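Local coordinates for 16 kDa beta-galactoside-binding lectin (Gallus gallus, PDB 1QMJ), which binds beta-galactosides as a homodimeric galectin and may take part in the regulation of differentiation, at residues G2-Q7 with Y117-G122; K27-N32 with G122-K127; T56-S61 with E70-D75; F76-G81 with V97-V102. All coordinates share one frame; numbering follows the deposited sequence.

Interaction 1 (G2-Q7 with Y117-G122); sequences GLVVTQ and YLAVEG
V5 and L118 face each other across two antiparallel strands as a hydrogen-bonded pair, and the backbone pairing is tight here. V5 N gives a nearly straight bond to L118 O (2.8 Å, N-H...O 175°), and L118 N returns a more bent one to V5 O (2.9 Å, 150°). V120 N adds a third bond, to L3 O at 3.0 Å. On the same face the two CB atoms of V5 and L118 are 4.2 Å apart, and both side chains turn into the protein, where I129 of strand 124-131 packs against them. Strand 4-6 thereby joins the edge of one sheet of the galectin beta-sandwich, and on its far side V4, V5 and T6 pair antiparallel with a strand of the second subunit, so the sheet continues through the homodimer. On the other face V4 CG2 and A119 CB meet only loosely, at 4.1 Å. The second V4 methyl makes a close approach: with CG1 anti to the backbone N (chi1 180°), it lies 3.5 Å from Y117 CE2, set obliquely to the ring. T6 CG2 meets the neighbouring ring atom Y117 CD2 at 3.9 Å. E121 is exposed and takes little part in this pairing, its carboxylate making a weak bond to N32 of strand 29-33.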
loop_
_atom_site.group_PDB
_atom_site.type_symbol
_atom_site.label_atom_id
_atom_site.label_comp_id
_atom_site.label_asym_id
_atom_site.label_seq_id
_atom_site.Cartn_x
_atom_site.Cartn_y
_atom_site.Cartn_z
ATOM N N GLY A 2 -1.403 -7.474 7.532
ATOM C CA GLY A 2 -2.474 -6.556 7.949
ATOM C C GLY A 2 -1.950 -5.123 7.948
ATOM O O GLY A 2 -1.611 -4.559 8.999
ATOM N N LEU A 3 -1.895 -4.555 6.759
ATOM C CA LEU A 3 -1.398 -3.187 6.588
ATOM C C LEU A 3 -2.544 -2.194 6.367
ATOM O O LEU A 3 -3.692 -2.575 6.091
ATOM C CB LEU A 3 -0.435 -3.092 5.390
ATOM C CG LEU A 3 -0.907 -3.818 4.126
ATOM C CD1 LEU A 3 -1.941 -3.020 3.326
ATOM C CD2 LEU A 3 0.244 -4.105 3.153
ATOM N N VAL A 4 -2.169 -0.943 6.506
ATOM C CA VAL A 4 -3.071 0.194 6.336
ATOM C C VAL A 4 -2.456 1.178 5.347
ATOM O O VAL A 4 -1.263 1.507 5.435
ATOM C CB VAL A 4 -3.285 0.908 7.676
ATOM C CG1 VAL A 4 -4.217 2.117 7.567
ATOM C CG2 VAL A 4 -3.903 0.007 8.747
ATOM N N VAL A 5 -3.290 1.616 4.431
ATOM C CA VAL A 5 -2.894 2.577 3.395
ATOM C C VAL A 5 -3.749 3.836 3.508
ATOM O O VAL A 5 -4.987 3.763 3.533
ATOM C CB VAL A 5 -3.085 1.973 2.000
ATOM C CG1 VAL A 5 -2.357 2.759 0.907
ATOM C CG2 VAL A 5 -2.570 0.536 1.889
ATOM N N THR A 6 -3.071 4.951 3.645
ATOM C CA THR A 6 -3.733 6.254 3.780
ATOM C C THR A 6 -3.172 7.226 2.736
ATOM O O THR A 6 -2.271 6.879 1.960
ATOM C CB THR A 6 -3.506 6.817 5.189
ATOM O OG1 THR A 6 -2.128 6.756 5.529
ATOM C CG2 THR A 6 -4.275 6.046 6.268
ATOM N N GLN A 7 -3.733 8.417 2.749
ATOM C CA GLN A 7 -3.347 9.495 1.825
ATOM C C GLN A 7 -3.745 9.143 0.385
ATOM O O GLN A 7 -3.138 9.620 -0.582
ATOM C CB GLN A 7 -1.831 9.721 1.849
ATOM C CG GLN A 7 -1.260 9.883 3.259
ATOM C CD GLN A 7 -1.795 11.115 3.991
ATOM O OE1 GLN A 7 -2.131 12.114 3.355
ATOM N NE2 GLN A 7 -1.895 11.104 5.305
ATOM N N TYR A 117 -8.740 5.720 2.549
ATOM C CA TYR A 117 -8.267 4.739 3.511
ATOM C C TYR A 117 -8.559 3.321 3.037
ATOM O O TYR A 117 -9.642 3.047 2.519
ATOM C CB TYR A 117 -8.971 5.007 4.850
ATOM C CG TYR A 117 -8.699 4.013 5.958
ATOM C CD1 TYR A 117 -9.485 2.862 6.102
ATOM C CD2 TYR A 117 -7.686 4.241 6.887
ATOM C CE1 TYR A 117 -9.262 1.966 7.146
ATOM C CE2 TYR A 117 -7.453 3.353 7.934
ATOM C CZ TYR A 117 -8.242 2.222 8.059
ATOM O OH TYR A 117 -8.003 1.345 9.093
ATOM N N LEU A 118 -7.588 2.432 3.229
ATOM C CA LEU A 118 -7.703 1.024 2.857
ATOM C C LEU A 118 -6.953 0.246 3.922
ATOM O O LEU A 118 -5.861 0.634 4.311
ATOM C CB LEU A 118 -7.062 0.769 1.480
ATOM C CG LEU A 118 -6.922 -0.668 0.935
ATOM C CD1 LEU A 118 -8.274 -1.310 0.714
ATOM C CD2 LEU A 118 -6.164 -0.657 -0.377
ATOM N N ALA A 119 -7.553 -0.817 4.435
ATOM C CA ALA A 119 -6.895 -1.641 5.436
ATOM C C ALA A 119 -7.265 -3.099 5.227
ATOM O O ALA A 119 -8.408 -3.416 4.904
ATOM C CB ALA A 119 -7.281 -1.198 6.828
ATOM N N VAL A 120 -6.281 -3.980 5.345
ATOM C CA VAL A 120 -6.508 -5.414 5.190
ATOM C C VAL A 120 -6.203 -6.034 6.541
ATOM O O VAL A 120 -5.147 -5.772 7.111
ATOM C CB VAL A 120 -5.577 -6.041 4.121
ATOM C CG1 VAL A 120 -5.820 -7.539 4.035
ATOM C CG2 VAL A 120 -5.811 -5.388 2.756
ATOM N N GLU A 121 -7.137 -6.816 7.072
ATOM C CA GLU A 121 -6.946 -7.461 8.369
ATOM C C GLU A 121 -7.374 -8.928 8.360
ATOM O O GLU A 121 -7.995 -9.412 7.407
ATOM C CB GLU A 121 -7.677 -6.687 9.476
ATOM C CG GLU A 121 -9.177 -6.558 9.277
ATOM C CD GLU A 121 -9.850 -5.716 10.355
ATOM O OE1 GLU A 121 -9.410 -4.565 10.582
ATOM O OE2 GLU A 121 -10.828 -6.204 10.967
ATOM N N GLY A 122 -7.021 -9.634 9.426
ATOM C CA GLY A 122 -7.369 -11.036 9.528
ATOM C C GLY A 122 -6.340 -11.970 8.922
ATOM O O GLY A 122 -5.164 -11.623 8.748
#

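Interaction 2 (K27-N32 with G122-K127); sequences KGFSVN and GDFKVK
F29 and F124 supply the aromatic part of this contact, an offset stack with ring centroids 4.8 Å apart and planes inclined by 21°. At the root of the pair F29 CB and F124 CB approach to 3.7 Å. F29 sets CG between its backbone N and carbonyl carbon (chi1 65°), which turns its ring toward F124, whose CD1 sits over the centre of one F29 face. I22 of strand 16-22 touches both side chains. The stack thus lies between the two sheets of the galectin beta-sandwich, at the point where the chain leaves strand 117-122 of one sheet and enters strand 124-131 of the other. Polar contacts hold that passage. D123, the centre of an inverse gamma turn, donates its backbone N to G28 O (3.1 Å), while its carboxylate reaches back to the backbone of the neighbouring loop: K27 N points almost straight at D123 OD2 (2.9 Å, N-H...O 170°), meeting it on the anti side and somewhat out of the carboxylate plane. K27 meets D123 through this backbone N and not through its ammonium group, K27 NZ being 6.9 Å from D123 OD2. Backbone packing brings G122 CA within 4.1 Å of F29 CA, a closeness that the absence of a side chain on G122 permits.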
loop_
_atom_site.group_PDB
_atom_site.type_symbol
_atom_site.label_atom_id
_atom_site.label_comp_id
_atom_site.label_asym_id
_atom_site.label_seq_id
_atom_site.Cartn_x
_atom_site.Cartn_y
_atom_site.Cartn_z
ATOM N N LYS A 27 -9.784 -17.944 9.712
ATOM C CA LYS A 27 -11.057 -17.816 10.426
ATOM C C LYS A 27 -11.953 -16.952 9.563
ATOM O O LYS A 27 -13.181 -17.117 9.547
ATOM C CB LYS A 27 -10.853 -17.104 11.763
ATOM C CG LYS A 27 -10.379 -17.986 12.909
ATOM C CD LYS A 27 -10.353 -17.200 14.223
ATOM C CE LYS A 27 -10.029 -18.040 15.450
ATOM N NZ LYS A 27 -10.131 -17.269 16.699
ATOM N N GLY A 28 -11.239 -16.071 8.892
ATOM C CA GLY A 28 -11.778 -15.082 7.972
ATOM C C GLY A 28 -10.807 -13.903 7.909
ATOM O O GLY A 28 -9.821 -13.842 8.656
ATOM N N PHE A 29 -11.105 -13.005 7.016
ATOM C CA PHE A 29 -10.318 -11.785 6.823
ATOM C C PHE A 29 -11.275 -10.687 6.411
ATOM O O PHE A 29 -12.455 -10.948 6.135
ATOM C CB PHE A 29 -9.234 -11.989 5.754
ATOM C CG PHE A 29 -9.786 -12.255 4.359
ATOM C CD1 PHE A 29 -10.152 -13.552 3.996
ATOM C CD2 PHE A 29 -9.920 -11.202 3.446
ATOM C CE1 PHE A 29 -10.658 -13.801 2.716
ATOM C CE2 PHE A 29 -10.425 -11.449 2.166
ATOM C CZ PHE A 29 -10.794 -12.750 1.801
ATOM N N SER A 30 -10.757 -9.486 6.380
ATOM C CA SER A 30 -11.554 -8.315 6.019
ATOM C C SER A 30 -10.724 -7.315 5.219
ATOM O O SER A 30 -9.494 -7.251 5.362
ATOM C CB SER A 30 -12.063 -7.628 7.288
ATOM O OG SER A 30 -12.901 -8.514 8.019
ATOM N N VAL A 31 -11.450 -6.575 4.403
ATOM C CA VAL A 31 -10.894 -5.529 3.531
ATOM C C VAL A 31 -11.770 -4.281 3.643
ATOM O O VAL A 31 -12.859 -4.209 3.054
ATOM C CB VAL A 31 -10.877 -6.015 2.082
ATOM C CG1 VAL A 31 -10.459 -4.925 1.094
ATOM C CG2 VAL A 31 -9.910 -7.178 1.853
ATOM N N ASN A 32 -11.263 -3.327 4.402
ATOM C CA ASN A 32 -11.971 -2.064 4.667
ATOM C C ASN A 32 -11.415 -0.887 3.854
ATOM O O ASN A 32 -10.191 -0.714 3.745
ATOM C CB ASN A 32 -11.843 -1.691 6.145
ATOM C CG ASN A 32 -11.973 -2.891 7.082
ATOM O OD1 ASN A 32 -12.933 -3.650 6.975
ATOM N ND2 ASN A 32 -11.055 -3.111 8.004
ATOM N N GLY A 122 -7.021 -9.634 9.426
ATOM C CA GLY A 122 -7.369 -11.036 9.528
ATOM C C GLY A 122 -6.340 -11.970 8.922
ATOM O O GLY A 122 -5.164 -11.623 8.748
ATOM N N ASP A 123 -6.799 -13.165 8.582
ATOM C CA ASP A 123 -5.945 -14.197 8.024
ATOM C C ASP A 123 -5.785 -14.114 6.518
ATOM O O ASP A 123 -6.200 -15.016 5.781
ATOM C CB ASP A 123 -6.472 -15.566 8.440
ATOM C CG ASP A 123 -6.635 -15.684 9.942
ATOM O OD1 ASP A 123 -5.653 -15.429 10.669
ATOM O OD2 ASP A 123 -7.752 -15.999 10.398
ATOM N N PHE A 124 -5.171 -13.022 6.070
ATOM C CA PHE A 124 -4.917 -12.793 4.655
ATOM C C PHE A 124 -3.487 -12.288 4.550
ATOM O O PHE A 124 -3.031 -11.501 5.386
ATOM C CB PHE A 124 -5.889 -11.747 4.093
ATOM C CG PHE A 124 -5.892 -11.651 2.585
ATOM C CD1 PHE A 124 -6.425 -12.671 1.807
ATOM C CD2 PHE A 124 -5.401 -10.517 1.945
ATOM C CE1 PHE A 124 -6.475 -12.571 0.421
ATOM C CE2 PHE A 124 -5.447 -10.406 0.552
ATOM C CZ PHE A 124 -5.987 -11.436 -0.207
ATOM N N LYS A 125 -2.759 -12.792 3.563
ATOM C CA LYS A 125 -1.387 -12.372 3.343
ATOM C C LYS A 125 -1.345 -11.548 2.053
ATOM O O LYS A 125 -1.539 -12.074 0.959
ATOM C CB LYS A 125 -0.465 -13.589 3.236
ATOM C CG LYS A 125 1.006 -13.242 3.193
ATOM C CD LYS A 125 1.838 -14.413 2.690
ATOM C CE LYS A 125 1.548 -14.725 1.223
ATOM N NZ LYS A 125 1.895 -13.595 0.304
ATOM N N VAL A 126 -1.167 -10.241 2.205
ATOM C CA VAL A 126 -1.105 -9.328 1.073
ATOM C C VAL A 126 0.199 -9.545 0.301
ATOM O O VAL A 126 1.279 -9.693 0.886
ATOM C CB VAL A 126 -1.193 -7.848 1.533
ATOM C CG1 VAL A 126 -1.254 -6.912 0.330
ATOM C CG2 VAL A 126 -2.403 -7.645 2.420
ATOM N N LYS A 127 0.083 -9.568 -1.014
ATOM C CA LYS A 127 1.227 -9.763 -1.879
ATOM C C LYS A 127 1.409 -8.542 -2.772
ATOM O O LYS A 127 2.520 -8.240 -3.190
ATOM C CB LYS A 127 1.016 -11.013 -2.740
ATOM C CG LYS A 127 2.139 -12.030 -2.659
ATOM C CD LYS A 127 3.412 -11.528 -3.324
ATOM C CE LYS A 127 4.502 -12.593 -3.298
ATOM N NZ LYS A 127 4.836 -13.013 -1.903
#

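Interaction 3 (T56-S61 with E70-D75); sequences TVVCNS and EDRKAD
The carboxylate of E70 and the amide of N60 stand with their planes at 90° to each other, N60 ND2 resting 3.6 Å from E70 CG; a water joins N60 ND2 to E70 OE2, and N60 ND2 also bonds to G68 O. V58 CG1 packs against the same carboxylate, 3.8 Å from E70 CD. The other oxygen of that carboxylate, E70 OE1, is met nearly along the C-O axis by R72 NE (3.1 Å), in a salt bridge tilted from the guanidinium plane; D53 holds the R72 NH2 end in a second one. T56 CG2 lies obliquely to this guanidinium, 4.1 Å from R72 NH1. E70, D71, R72 and K73 belong to the predicted beta-galactoside site, consistent with the charged, polar binding surface on one sheet of the galectin sandwich, and here they border strand 56-59. The backbones run antiparallel, their axes at 150°. C59 N bonds to D71 O and D71 N to C59 O, each at 2.9 Å, and K73 N reaches V57 O at 3.0 Å. On the face with C59 and D71, a weak salt bridge links K73 NZ to D71 OD2, and E105 O also receives a hydrogen bond from K73 NZ. Where the strands part, a second water accepts from V57 N and donates to K73 O and D75 O.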
loop_
_atom_site.group_PDB
_atom_site.type_symbol
_atom_site.label_atom_id
_atom_site.label_comp_id
_atom_site.label_asym_id
_atom_site.label_seq_id
_atom_site.Cartn_x
_atom_site.Cartn_y
_atom_site.Cartn_z
ATOM N N THR A 56 -19.449 -17.504 5.133
ATOM C CA THR A 56 -20.385 -16.412 4.827
ATOM C C THR A 56 -19.652 -15.085 4.698
ATOM O O THR A 56 -18.788 -14.748 5.519
ATOM C CB THR A 56 -21.420 -16.248 5.945
ATOM O OG1 THR A 56 -22.102 -17.469 6.168
ATOM C CG2 THR A 56 -22.475 -15.185 5.625
ATOM N N VAL A 57 -20.016 -14.361 3.666
ATOM C CA VAL A 57 -19.450 -13.041 3.413
ATOM C C VAL A 57 -20.376 -12.006 4.027
ATOM O O VAL A 57 -21.573 -11.956 3.716
ATOM C CB VAL A 57 -19.325 -12.765 1.910
ATOM C CG1 VAL A 57 -18.959 -11.308 1.604
ATOM C CG2 VAL A 57 -18.252 -13.611 1.224
ATOM N N VAL A 58 -19.811 -11.210 4.891
ATOM C CA VAL A 58 -20.553 -10.150 5.559
ATOM C C VAL A 58 -20.041 -8.806 5.066
ATOM O O VAL A 58 -18.829 -8.566 5.020
ATOM C CB VAL A 58 -20.370 -10.236 7.082
ATOM C CG1 VAL A 58 -21.109 -9.126 7.836
ATOM C CG2 VAL A 58 -20.884 -11.549 7.680
ATOM N N CYS A 59 -20.985 -7.974 4.703
ATOM C CA CYS A 59 -20.712 -6.619 4.217
ATOM C C CYS A 59 -21.386 -5.640 5.157
ATOM O O CYS A 59 -22.498 -5.883 5.639
ATOM C CB CYS A 59 -21.262 -6.436 2.802
ATOM S SG CYS A 59 -20.336 -7.420 1.523
ATOM N N ASN A 60 -20.713 -4.549 5.409
ATOM C CA ASN A 60 -21.235 -3.530 6.312
ATOM C C ASN A 60 -20.460 -2.233 6.174
ATOM O O ASN A 60 -19.340 -2.207 5.650
ATOM C CB ASN A 60 -21.101 -4.024 7.758
ATOM C CG ASN A 60 -22.139 -3.427 8.706
ATOM O OD1 ASN A 60 -22.820 -2.470 8.346
ATOM N ND2 ASN A 60 -22.302 -3.941 9.912
ATOM N N SER A 61 -21.096 -1.195 6.650
ATOM C CA SER A 61 -20.521 0.140 6.664
ATOM C C SER A 61 -20.288 0.510 8.121
ATOM O O SER A 61 -20.715 -0.206 9.036
ATOM C CB SER A 61 -21.468 1.147 5.993
ATOM O OG SER A 61 -22.770 1.053 6.547
ATOM N N GLU A 70 -25.840 -5.156 8.991
ATOM C CA GLU A 70 -25.125 -6.201 8.266
ATOM C C GLU A 70 -25.910 -6.644 7.044
ATOM O O GLU A 70 -27.150 -6.616 7.036
ATOM C CB GLU A 70 -24.918 -7.422 9.152
ATOM C CG GLU A 70 -23.784 -7.249 10.154
ATOM C CD GLU A 70 -23.381 -8.563 10.813
ATOM O OE1 GLU A 70 -24.060 -9.634 10.577
ATOM O OE2 GLU A 70 -22.364 -8.600 11.603
ATOM N N ASP A 71 -25.140 -7.029 6.065
ATOM C CA ASP A 71 -25.635 -7.532 4.793
ATOM C C ASP A 71 -24.888 -8.818 4.491
ATOM O O ASP A 71 -23.720 -8.797 4.085
ATOM C CB ASP A 71 -25.389 -6.503 3.685
ATOM C CG ASP A 71 -25.930 -6.952 2.323
ATOM O OD1 ASP A 71 -26.745 -7.950 2.249
ATOM O OD2 ASP A 71 -25.570 -6.333 1.250
ATOM N N ARG A 72 -25.581 -9.908 4.706
ATOM C CA ARG A 72 -25.030 -11.243 4.486
ATOM C C ARG A 72 -25.302 -11.686 3.060
ATOM O O ARG A 72 -26.436 -11.600 2.575
ATOM C CB ARG A 72 -25.671 -12.222 5.455
ATOM C CG ARG A 72 -25.032 -12.156 6.828
ATOM C CD ARG A 72 -26.033 -12.196 7.972
ATOM N NE ARG A 72 -25.362 -12.149 9.263
ATOM C CZ ARG A 72 -24.657 -13.164 9.758
ATOM N NH1 ARG A 72 -24.546 -14.316 9.080
ATOM N NH2 ARG A 72 -24.014 -13.123 10.929
ATOM N N LYS A 73 -24.241 -12.149 2.431
ATOM C CA LYS A 73 -24.286 -12.621 1.042
ATOM C C LYS A 73 -24.430 -14.145 1.012
ATOM O O LYS A 73 -24.009 -14.847 1.942
ATOM C CB LYS A 73 -23.009 -12.210 0.320
ATOM C CG LYS A 73 -22.872 -10.690 0.192
ATOM C CD LYS A 73 -24.018 -10.050 -0.597
ATOM C CE LYS A 73 -23.881 -8.531 -0.721
ATOM N NZ LYS A 73 -24.879 -7.937 -1.624
ATOM N N ALA A 74 -25.025 -14.604 -0.073
ATOM C CA ALA A 74 -25.296 -16.033 -0.300
ATOM C C ALA A 74 -24.065 -16.782 -0.842
ATOM O O ALA A 74 -23.778 -17.916 -0.439
ATOM C CB ALA A 74 -26.429 -16.192 -1.315
ATOM N N ASP A 75 -23.355 -16.141 -1.749
ATOM C CA ASP A 75 -22.161 -16.742 -2.385
ATOM C C ASP A 75 -20.907 -16.562 -1.526
ATOM O O ASP A 75 -20.705 -15.516 -0.894
ATOM C CB ASP A 75 -21.903 -16.091 -3.740
ATOM C CG ASP A 75 -23.043 -16.321 -4.728
ATOM O OD1 ASP A 75 -23.183 -17.473 -5.291
ATOM O OD2 ASP A 75 -23.862 -15.364 -4.997
HETATM O O HOH W 1 -21.362 -15.621 1.671
HETATM O O HOH W 2 -20.542 -6.135 10.607
#

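Interaction 4 (F76-G81 with V97-V102); sequences FPFQQG and VKVPEV
V99 is the first residue of 97-102 to meet the loop 76-81, and its two methyls go to different partners. With chi1 at -68°, CG1 lies opposite the carbonyl carbon and touches the F78 ring, 3.7 Å from F78 CZ, the two side chains crossing at about a right angle. CG2 turns to the proline ring instead, 3.9 Å from P77 CG. Further on the chain bends back, and V99 N bonds to V102 O, closing the turn. E101 then places its carboxylate beside P77: E101 CD is 3.5 Å from P77 CB. E101 OE2 and P77 O come within 3.0 Å, but both are acceptors and they are not hydrogen-bonded. V102 completes the grip on the proline, its CG2 lying 3.4 Å from P77 CG, tighter than usual carbon packing, with the two side chains roughly perpendicular. P77 is thus wedged among V99, E101 and V102, while F104 of strand 103-107 also touches it. Without any hydrogen bonds between the segments, this is mainly apolar packing of two loops at one end of the galectin beta-sandwich, the first running from strand 71-73 to strand 83-90 and the second joining strands 94-98 and 103-107.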
loop_
_atom_site.group_PDB
_atom_site.type_symbol
_atom_site.label_atom_id
_atom_site.label_comp_id
_atom_site.label_asym_id
_atom_site.label_seq_id
_atom_site.Cartn_x
_atom_site.Cartn_y
_atom_site.Cartn_z
ATOM N N PHE A 76 -20.099 -17.611 -1.542
ATOM C CA PHE A 76 -18.825 -17.667 -0.805
ATOM C C PHE A 76 -17.768 -18.360 -1.681
ATOM O O PHE A 76 -17.396 -19.517 -1.428
ATOM C CB PHE A 76 -19.006 -18.445 0.498
ATOM C CG PHE A 76 -17.842 -18.246 1.470
ATOM C CD1 PHE A 76 -17.700 -17.034 2.159
ATOM C CD2 PHE A 76 -16.919 -19.277 1.670
ATOM C CE1 PHE A 76 -16.632 -16.855 3.048
ATOM C CE2 PHE A 76 -15.852 -19.099 2.559
ATOM C CZ PHE A 76 -15.708 -17.888 3.247
ATOM N N PRO A 77 -17.298 -17.679 -2.744
ATOM C CA PRO A 77 -16.273 -18.205 -3.656
ATOM C C PRO A 77 -14.884 -18.326 -3.034
ATOM O O PRO A 77 -13.865 -18.243 -3.784
ATOM C CB PRO A 77 -16.154 -17.165 -4.735
ATOM C CG PRO A 77 -17.088 -16.017 -4.377
ATOM C CD PRO A 77 -17.781 -16.336 -3.088
ATOM N N PHE A 78 -14.775 -18.511 -1.732
ATOM C CA PHE A 78 -13.425 -18.583 -1.103
ATOM C C PHE A 78 -13.166 -19.908 -0.375
ATOM O O PHE A 78 -14.088 -20.552 0.136
ATOM C CB PHE A 78 -13.250 -17.462 -0.071
ATOM C CG PHE A 78 -13.529 -16.058 -0.628
ATOM C CD1 PHE A 78 -12.573 -15.408 -1.423
ATOM C CD2 PHE A 78 -14.743 -15.420 -0.340
ATOM C CE1 PHE A 78 -12.833 -14.124 -1.927
ATOM C CE2 PHE A 78 -15.001 -14.138 -0.843
ATOM C CZ PHE A 78 -14.047 -13.490 -1.636
ATOM N N GLN A 79 -11.887 -20.252 -0.364
ATOM C CA GLN A 79 -11.362 -21.463 0.287
ATOM C C GLN A 79 -10.004 -21.125 0.909
ATOM O O GLN A 79 -9.239 -20.317 0.367
ATOM C CB GLN A 79 -11.197 -22.589 -0.740
ATOM C CG GLN A 79 -12.531 -23.077 -1.314
ATOM C CD GLN A 79 -12.369 -24.182 -2.363
ATOM O OE1 GLN A 79 -11.394 -24.182 -3.113
ATOM N NE2 GLN A 79 -13.278 -25.135 -2.462
ATOM N N GLN A 80 -9.734 -21.748 2.037
ATOM C CA GLN A 80 -8.474 -21.534 2.771
ATOM C C GLN A 80 -7.281 -22.036 1.941
ATOM O O GLN A 80 -7.342 -23.110 1.326
ATOM C CB GLN A 80 -8.495 -22.295 4.099
ATOM C CG GLN A 80 -9.575 -21.803 5.065
ATOM C CD GLN A 80 -9.836 -22.788 6.206
ATOM O OE1 GLN A 80 -10.034 -22.371 7.347
ATOM N NE2 GLN A 80 -9.847 -24.085 5.966
ATOM N N GLY A 81 -6.229 -21.224 1.958
ATOM C CA GLY A 81 -4.964 -21.508 1.241
ATOM C C GLY A 81 -5.063 -21.064 -0.218
ATOM O O GLY A 81 -4.196 -21.379 -1.049
ATOM N N VAL A 97 -17.320 -5.293 -5.538
ATOM C CA VAL A 97 -16.171 -6.123 -5.185
ATOM C C VAL A 97 -16.188 -7.332 -6.095
ATOM O O VAL A 97 -17.121 -8.141 -6.065
ATOM C CB VAL A 97 -16.259 -6.569 -3.724
ATOM C CG1 VAL A 97 -15.042 -7.384 -3.278
ATOM C CG2 VAL A 97 -16.356 -5.399 -2.742
ATOM N N LYS A 98 -15.164 -7.458 -6.908
ATOM C CA LYS A 98 -15.102 -8.586 -7.834
ATOM C C LYS A 98 -13.914 -9.487 -7.595
ATOM O O LYS A 98 -12.774 -9.020 -7.444
ATOM C CB LYS A 98 -14.994 -8.149 -9.303
ATOM C CG LYS A 98 -15.044 -6.643 -9.518
ATOM C CD LYS A 98 -16.084 -6.232 -10.568
ATOM C CE LYS A 98 -15.654 -6.540 -12.007
ATOM N NZ LYS A 98 -16.409 -5.765 -13.008
ATOM N N VAL A 99 -14.263 -10.740 -7.575
ATOM C CA VAL A 99 -13.334 -11.840 -7.436
ATOM C C VAL A 99 -13.519 -12.711 -8.661
ATOM O O VAL A 99 -14.479 -12.500 -9.431
ATOM C CB VAL A 99 -13.617 -12.654 -6.171
ATOM C CG1 VAL A 99 -13.331 -11.884 -4.882
ATOM C CG2 VAL A 99 -15.071 -13.114 -6.066
ATOM N N PRO A 100 -12.672 -13.467 -9.093
ATOM C CA PRO A 100 -12.887 -14.181 -10.360
ATOM C C PRO A 100 -14.254 -14.852 -10.620
ATOM O O PRO A 100 -14.728 -14.867 -11.757
ATOM C CB PRO A 100 -11.729 -15.184 -10.389
ATOM C CG PRO A 100 -11.435 -15.413 -8.921
ATOM C CD PRO A 100 -11.515 -14.019 -8.364
ATOM N N GLU A 101 -14.908 -15.349 -9.574
ATOM C CA GLU A 101 -16.188 -16.040 -9.743
ATOM C C GLU A 101 -17.449 -15.203 -9.540
ATOM O O GLU A 101 -18.427 -15.347 -10.280
ATOM C CB GLU A 101 -16.267 -17.249 -8.799
ATOM C CG GLU A 101 -14.995 -18.081 -8.710
ATOM C CD GLU A 101 -14.130 -17.727 -7.505
ATOM O OE1 GLU A 101 -13.835 -16.530 -7.288
ATOM O OE2 GLU A 101 -13.743 -18.662 -6.771
ATOM N N VAL A 102 -17.433 -14.344 -8.527
ATOM C CA VAL A 102 -18.598 -13.540 -8.194
ATOM C C VAL A 102 -18.306 -12.053 -8.028
ATOM O O VAL A 102 -17.188 -11.652 -7.700
ATOM C CB VAL A 102 -19.216 -14.029 -6.854
ATOM C CG1 VAL A 102 -20.568 -13.395 -6.625
ATOM C CG2 VAL A 102 -19.323 -15.536 -6.829
#

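Overall arrangement
Interactions 1 and 2 adjoin, sharing G122, with centres 10 Å apart; strand 117-122 is flanked by 4-6 on one edge and 29-33 on the other, and the segments of interactions 1 and 2 alternate along the chain. Interactions 3 and 4 follow in series within the loops that both of these close. They also touch, F76 and F78 packing on V57, with centres 13 Å apart. Interaction 1 lies on the opposite side of the chain's centre from both, about 20 Å away between centres. Interactions 1, 2 and 3 all reach the same sheet, so its outer strands carry the subunit interface in one region and the predicted galactoside site in another, consistent with a dimer that could offer two sugar sites.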